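Local structure of amine oxidase domain-containing protein (Pyrococcus furiosus, 3NRN) at residues S237-G240 / V241-V245; K246-G249 / R250-D254. The protein is of unknown function but binds AMP and probably acts as an oxidoreductase of the flavin-containing amine oxidase family. All blocks are in the same frame, centred on the assembly; numbering follows the deposited sequence.

Interaction 1 (S237-G240 / V241-V245). With AMP (adenosine monophosphate), chain B.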
loop_
_atom_site.group_PDB
_atom_site.type_symbol
_atom_site.label_atom_id
_atom_site.label_comp_id
_atom_site.label_asym_id
_atom_site.label_seq_id
_atom_site.Cartn_x
_atom_site.Cartn_y
_atom_site.Cartn_z
ATOM N N SER A 237 -3.740 -15.697 6.246
ATOM C CA SER A 237 -3.274 -15.728 4.868
ATOM C C SER A 237 -2.917 -14.337 4.350
ATOM O O SER A 237 -3.720 -13.411 4.415
ATOM C CB SER A 237 -4.335 -16.354 3.958
ATOM O OG SER A 237 -3.842 -16.473 2.633
ATOM N N ASN A 238 -1.704 -14.200 3.835
ATOM C CA ASN A 238 -1.241 -12.928 3.292
ATOM C C ASN A 238 -1.031 -13.117 1.790
ATOM O O ASN A 238 -0.235 -12.413 1.169
ATOM C CB ASN A 238 0.070 -12.531 3.984
ATOM C CG ASN A 238 0.568 -11.151 3.582
ATOM O OD1 ASN A 238 -0.210 -10.234 3.286
ATOM N ND2 ASN A 238 1.873 -10.990 3.605
ATOM N N VAL A 239 -1.777 -14.059 1.213
ATOM C CA VAL A 239 -1.656 -14.391 -0.207
ATOM C C VAL A 239 -2.802 -13.930 -1.142
ATOM O O VAL A 239 -2.836 -14.288 -2.320
ATOM C CB VAL A 239 -1.423 -15.931 -0.345
ATOM C CG1 VAL A 239 -1.285 -16.332 -1.792
ATOM C CG2 VAL A 239 -0.148 -16.318 0.405
ATOM N N GLY A 240 -3.726 -13.122 -0.639
ATOM C CA GLY A 240 -4.815 -12.657 -1.491
ATOM C C GLY A 240 -6.018 -13.588 -1.486
ATOM O O GLY A 240 -5.868 -14.810 -1.389
ATOM N N VAL A 241 -7.207 -13.004 -1.618
ATOM C CA VAL A 241 -8.468 -13.741 -1.592
ATOM C C VAL A 241 -8.581 -14.919 -2.548
ATOM O O VAL A 241 -8.966 -16.019 -2.140
ATOM C CB VAL A 241 -9.666 -12.795 -1.846
ATOM C CG1 VAL A 241 -10.946 -13.600 -1.944
ATOM C CG2 VAL A 241 -9.777 -11.788 -0.717
ATOM N N ARG A 242 -8.242 -14.693 -3.811
ATOM C CA ARG A 242 -8.328 -15.738 -4.822
ATOM C C ARG A 242 -7.458 -16.951 -4.524
ATOM O O ARG A 242 -7.924 -18.082 -4.595
ATOM C CB ARG A 242 -7.973 -15.167 -6.196
ATOM C CG ARG A 242 -8.046 -16.186 -7.322
ATOM C CD ARG A 242 -8.078 -15.519 -8.689
ATOM N NE ARG A 242 -9.190 -14.580 -8.812
ATOM C CZ ARG A 242 -9.575 -14.016 -9.954
ATOM N NH1 ARG A 242 -8.940 -14.295 -11.083
ATOM N NH2 ARG A 242 -10.598 -13.173 -9.968
ATOM N N GLU A 243 -6.192 -16.724 -4.192
ATOM C CA GLU A 243 -5.297 -17.840 -3.892
ATOM C C GLU A 243 -5.715 -18.559 -2.606
ATOM O O GLU A 243 -5.651 -19.783 -2.518
ATOM C CB GLU A 243 -3.859 -17.336 -3.762
ATOM C CG GLU A 243 -2.820 -18.441 -3.652
ATOM C CD GLU A 243 -2.842 -19.394 -4.838
ATOM O OE1 GLU A 243 -2.974 -18.920 -5.987
ATOM O OE2 GLU A 243 -2.717 -20.617 -4.616
ATOM N N THR A 244 -6.150 -17.794 -1.608
ATOM C CA THR A 244 -6.565 -18.384 -0.341
ATOM C C THR A 244 -7.787 -19.288 -0.533
ATOM O O THR A 244 -7.892 -20.333 0.100
ATOM C CB THR A 244 -6.861 -17.292 0.696
ATOM O OG1 THR A 244 -5.694 -16.478 0.868
ATOM C CG2 THR A 244 -7.222 -17.905 2.029
ATOM N N VAL A 245 -8.701 -18.882 -1.411
ATOM C CA VAL A 245 -9.885 -19.685 -1.708
ATOM C C VAL A 245 -9.400 -21.006 -2.324
ATOM O O VAL A 245 -9.881 -22.088 -1.979
ATOM C CB VAL A 245 -10.822 -18.945 -2.708
ATOM C CG1 VAL A 245 -11.816 -19.921 -3.331
ATOM C CG2 VAL A 245 -11.575 -17.836 -1.987
HETATM P P AMP B . 2.772 -9.667 -0.630
HETATM O O1P AMP B . 1.694 -9.715 0.434
HETATM O O2P AMP B . 2.143 -9.921 -1.997
HETATM O O3P AMP B . 3.700 -8.524 -0.514
HETATM O "O5'" AMP B . 3.527 -11.030 -0.271
HETATM C "C5'" AMP B . 2.762 -12.220 -0.047
HETATM C "C4'" AMP B . 3.838 -13.269 0.201
HETATM O "O4'" AMP B . 3.322 -14.596 0.063
HETATM C "C3'" AMP B . 5.036 -13.175 -0.730
HETATM O "O3'" AMP B . 6.167 -13.077 0.160
HETATM C "C2'" AMP B . 4.984 -14.513 -1.498
HETATM O "O2'" AMP B . 6.253 -15.070 -1.894
HETATM C "C1'" AMP B . 4.327 -15.403 -0.459
HETATM N N9 AMP B . 3.535 -16.526 -1.000
HETATM C C8 AMP B . 2.714 -16.520 -2.083
HETATM N N7 AMP B . 2.100 -17.727 -2.198
HETATM C C5 AMP B . 2.473 -18.470 -1.146
HETATM C C6 AMP B . 2.178 -19.838 -0.699
HETATM N N6 AMP B . 1.333 -20.600 -1.446
HETATM N N1 AMP B . 2.775 -20.246 0.447
HETATM C C2 AMP B . 3.591 -19.413 1.182
HETATM N N3 AMP B . 3.954 -18.160 0.804
HETATM C C4 AMP B . 3.419 -17.676 -0.344
HETATM O O HOH W 1 -4.707 -14.279 -4.571
#

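Interaction 2 (K246-G249 / R250-D254)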
loop_
_atom_site.group_PDB
_atom_site.type_symbol
_atom_site.label_atom_id
_atom_site.label_comp_id
_atom_site.label_asym_id
_atom_site.label_seq_id
_atom_site.Cartn_x
_atom_site.Cartn_y
_atom_site.Cartn_z
ATOM N N LYS A 246 -8.421 -20.913 -3.220
ATOM C CA LYS A 246 -7.860 -22.100 -3.864
ATOM C C LYS A 246 -7.157 -23.038 -2.873
ATOM O O LYS A 246 -7.251 -24.262 -2.989
ATOM C CB LYS A 246 -6.870 -21.687 -4.959
ATOM C CG LYS A 246 -6.133 -22.861 -5.585
ATOM C CD LYS A 246 -5.001 -22.406 -6.491
ATOM C CE LYS A 246 -4.256 -23.601 -7.077
ATOM N NZ LYS A 246 -3.118 -23.187 -7.944
ATOM N N LEU A 247 -6.452 -22.473 -1.896
ATOM C CA LEU A 247 -5.743 -23.295 -0.917
ATOM C C LEU A 247 -6.694 -23.999 0.028
ATOM O O LEU A 247 -6.433 -25.110 0.494
ATOM C CB LEU A 247 -4.763 -22.439 -0.104
ATOM C CG LEU A 247 -3.553 -21.892 -0.872
ATOM C CD1 LEU A 247 -2.721 -21.008 0.044
ATOM C CD2 LEU A 247 -2.703 -23.050 -1.403
ATOM N N ILE A 248 -7.809 -23.340 0.311
ATOM C CA ILE A 248 -8.810 -23.891 1.204
ATOM C C ILE A 248 -9.721 -24.860 0.469
ATOM O O ILE A 248 -10.029 -25.937 0.976
ATOM C CB ILE A 248 -9.668 -22.764 1.813
ATOM C CG1 ILE A 248 -8.849 -22.005 2.863
ATOM C CG2 ILE A 248 -10.944 -23.346 2.394
ATOM C CD1 ILE A 248 -9.514 -20.751 3.376
ATOM N N GLY A 249 -10.143 -24.464 -0.728
ATOM C CA GLY A 249 -11.043 -25.289 -1.518
ATOM C C GLY A 249 -12.336 -24.532 -1.759
ATOM O O GLY A 249 -12.994 -24.069 -0.819
ATOM N N ARG A 250 -12.700 -24.412 -3.028
ATOM C CA ARG A 250 -13.902 -23.699 -3.444
ATOM C C ARG A 250 -15.212 -24.145 -2.797
ATOM O O ARG A 250 -16.099 -23.323 -2.571
ATOM C CB ARG A 250 -14.049 -23.786 -4.966
ATOM C CG ARG A 250 -12.911 -23.151 -5.739
ATOM C CD ARG A 250 -13.100 -23.371 -7.245
ATOM N NE ARG A 250 -14.261 -22.670 -7.797
ATOM C CZ ARG A 250 -14.292 -21.369 -8.069
ATOM N NH1 ARG A 250 -13.228 -20.608 -7.843
ATOM N NH2 ARG A 250 -15.384 -20.830 -8.582
ATOM N N ASP A 251 -15.334 -25.436 -2.503
ATOM C CA ASP A 251 -16.556 -25.968 -1.907
ATOM C C ASP A 251 -16.918 -25.378 -0.550
ATOM O O ASP A 251 -18.065 -25.482 -0.106
ATOM C CB ASP A 251 -16.470 -27.492 -1.779
ATOM C CG ASP A 251 -16.492 -28.189 -3.125
ATOM O OD1 ASP A 251 -16.913 -27.556 -4.114
ATOM O OD2 ASP A 251 -16.098 -29.372 -3.192
ATOM N N TYR A 252 -15.945 -24.758 0.102
ATOM C CA TYR A 252 -16.161 -24.171 1.418
ATOM C C TYR A 252 -16.738 -22.758 1.368
ATOM O O TYR A 252 -16.910 -22.118 2.408
ATOM C CB TYR A 252 -14.835 -24.174 2.198
ATOM C CG TYR A 252 -14.368 -25.571 2.562
ATOM C CD1 TYR A 252 -14.857 -26.216 3.699
ATOM C CD2 TYR A 252 -13.471 -26.268 1.749
ATOM C CE1 TYR A 252 -14.469 -27.516 4.015
ATOM C CE2 TYR A 252 -13.076 -27.574 2.059
ATOM C CZ TYR A 252 -13.582 -28.188 3.190
ATOM O OH TYR A 252 -13.220 -29.483 3.490
ATOM N N PHE A 253 -17.053 -22.282 0.164
ATOM C CA PHE A 253 -17.585 -20.929 -0.015
ATOM C C PHE A 253 -18.926 -20.925 -0.752
ATOM O O PHE A 253 -19.177 -21.794 -1.586
ATOM C CB PHE A 253 -16.581 -20.080 -0.812
ATOM C CG PHE A 253 -15.234 -19.966 -0.155
ATOM C CD1 PHE A 253 -14.983 -18.965 0.779
ATOM C CD2 PHE A 253 -14.237 -20.912 -0.416
ATOM C CE1 PHE A 253 -13.751 -18.906 1.456
ATOM C CE2 PHE A 253 -13.008 -20.869 0.252
ATOM C CZ PHE A 253 -12.765 -19.860 1.193
ATOM N N ASP A 254 -19.776 -19.946 -0.435
ATOM C CA ASP A 254 -21.082 -19.808 -1.081
ATOM C C ASP A 254 -20.875 -19.471 -2.553
ATOM O O ASP A 254 -19.916 -18.784 -2.909
ATOM C CB ASP A 254 -21.894 -18.668 -0.449
ATOM C CG ASP A 254 -22.382 -18.995 0.945
ATOM O OD1 ASP A 254 -22.170 -20.140 1.413
ATOM O OD2 ASP A 254 -22.986 -18.098 1.569
#

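Interaction 1 (S237-G240 / V241-V245)
T244 meets S237 and G240 where strand 234-237 gives way to helix 241-248, and its side chain can be followed atom by atom. CB lies 3.4 Å from G240 O. With chi1 at -58°, OG1 stands beside the backbone N of its own residue, and both atoms turn to that same carbonyl: T244 N reaches G240 O at 3.0 Å, nearly in line with the C=O bond, whereas T244 OG1 bonds to it at 2.8 Å from above the carbonyl plane, 49° out of it. OG1 also accepts from S237 OG at 2.6 Å. The methyl CG2 ends against S237, 3.8 Å from its CB.

G240, the N-cap residue, has a positive phi (89°), a backbone shape that glycine readily takes. On the flank, a water bridges V239 O and E243 N, and V239 CG1 lies against CB and CG of E243, the two side chains crossing obliquely. The other methyl of V239, CG2, packs 3.7 Å from N7 of the AMP adenine. In what is probably a Rossmann-type nucleotide-binding unit, the paired hydroxyls hand a polar link from strand end to first helical turn, fixing the loop whose valine borders the nucleotide.

Interaction 2 (K246-G249 / R250-D254)
I248 and the rings of Y252 and F253 supply the apolar part of this contact, a local turn that closes helix 241-248. The isoleucine works mainly through CG2, which lies 3.9 Å from Y252 CD2 and an equal 3.9 Å from F253 CE2, so that a single methyl serves both aromatic residues. A chi1 of -73° sets CG2 anti to the backbone N and leaves CG1 beside the backbone N, and the far end of that branch, CD1, comes to 4.0 Å from F253 CZ. The isoleucine and phenylalanine side chains run at about a right angle to each other. Beyond the turn, I248 also packs on I215 of strand 212-216, while W369 touches I248 and meets the F253 ring with the planes at about 55°.

Polar contacts converge on the carbonyl of G249. Y252 N donates to G249 O at 3.2 Å, with an N-H...O angle of 163°, from above the carbonyl plane. The same oxygen sits at the rim of both rings, near their planes, 3.4 Å from Y252 CD2 and 3.4 Å from F253 CE2.

Glycine at the end of a helix is a familiar device, and here G249 leaves helical geometry with a positive phi, a conformation glycine takes readily. The chain then enters the short 3-10 segment 250-252, closed by the bond from F253 N to R250 O, and leads on to helix 255-262.

Charged and hydroxyl groups point to partners beyond the turn. R250, its chain bent at chi3, forms a salt bridge with D262 near the end of that next helix, and Y252 OH is hydrogen-bonded to E218.

Both interactions belong to helix 241-248: interaction 1 starts it at the end of an inner strand of the five-stranded parallel sheet, and interaction 2 ends it on the way to helix 255-262. Each pivots on a glycine with positive phi whose carbonyl takes a backbone N-H, yet the surroundings differ. Interaction 1 borders the AMP pocket and relies on a water and on the hydroxyls of S237 and T244, both buried; interaction 2, farther from the chain's centre, relies on aromatic and aliphatic packing, with a buried I248 and F253 beside an exposed tyrosine and arginine. Their centres lie 11 Å apart, and V245 joins them, its CA 3.9 Å from F253 CE2.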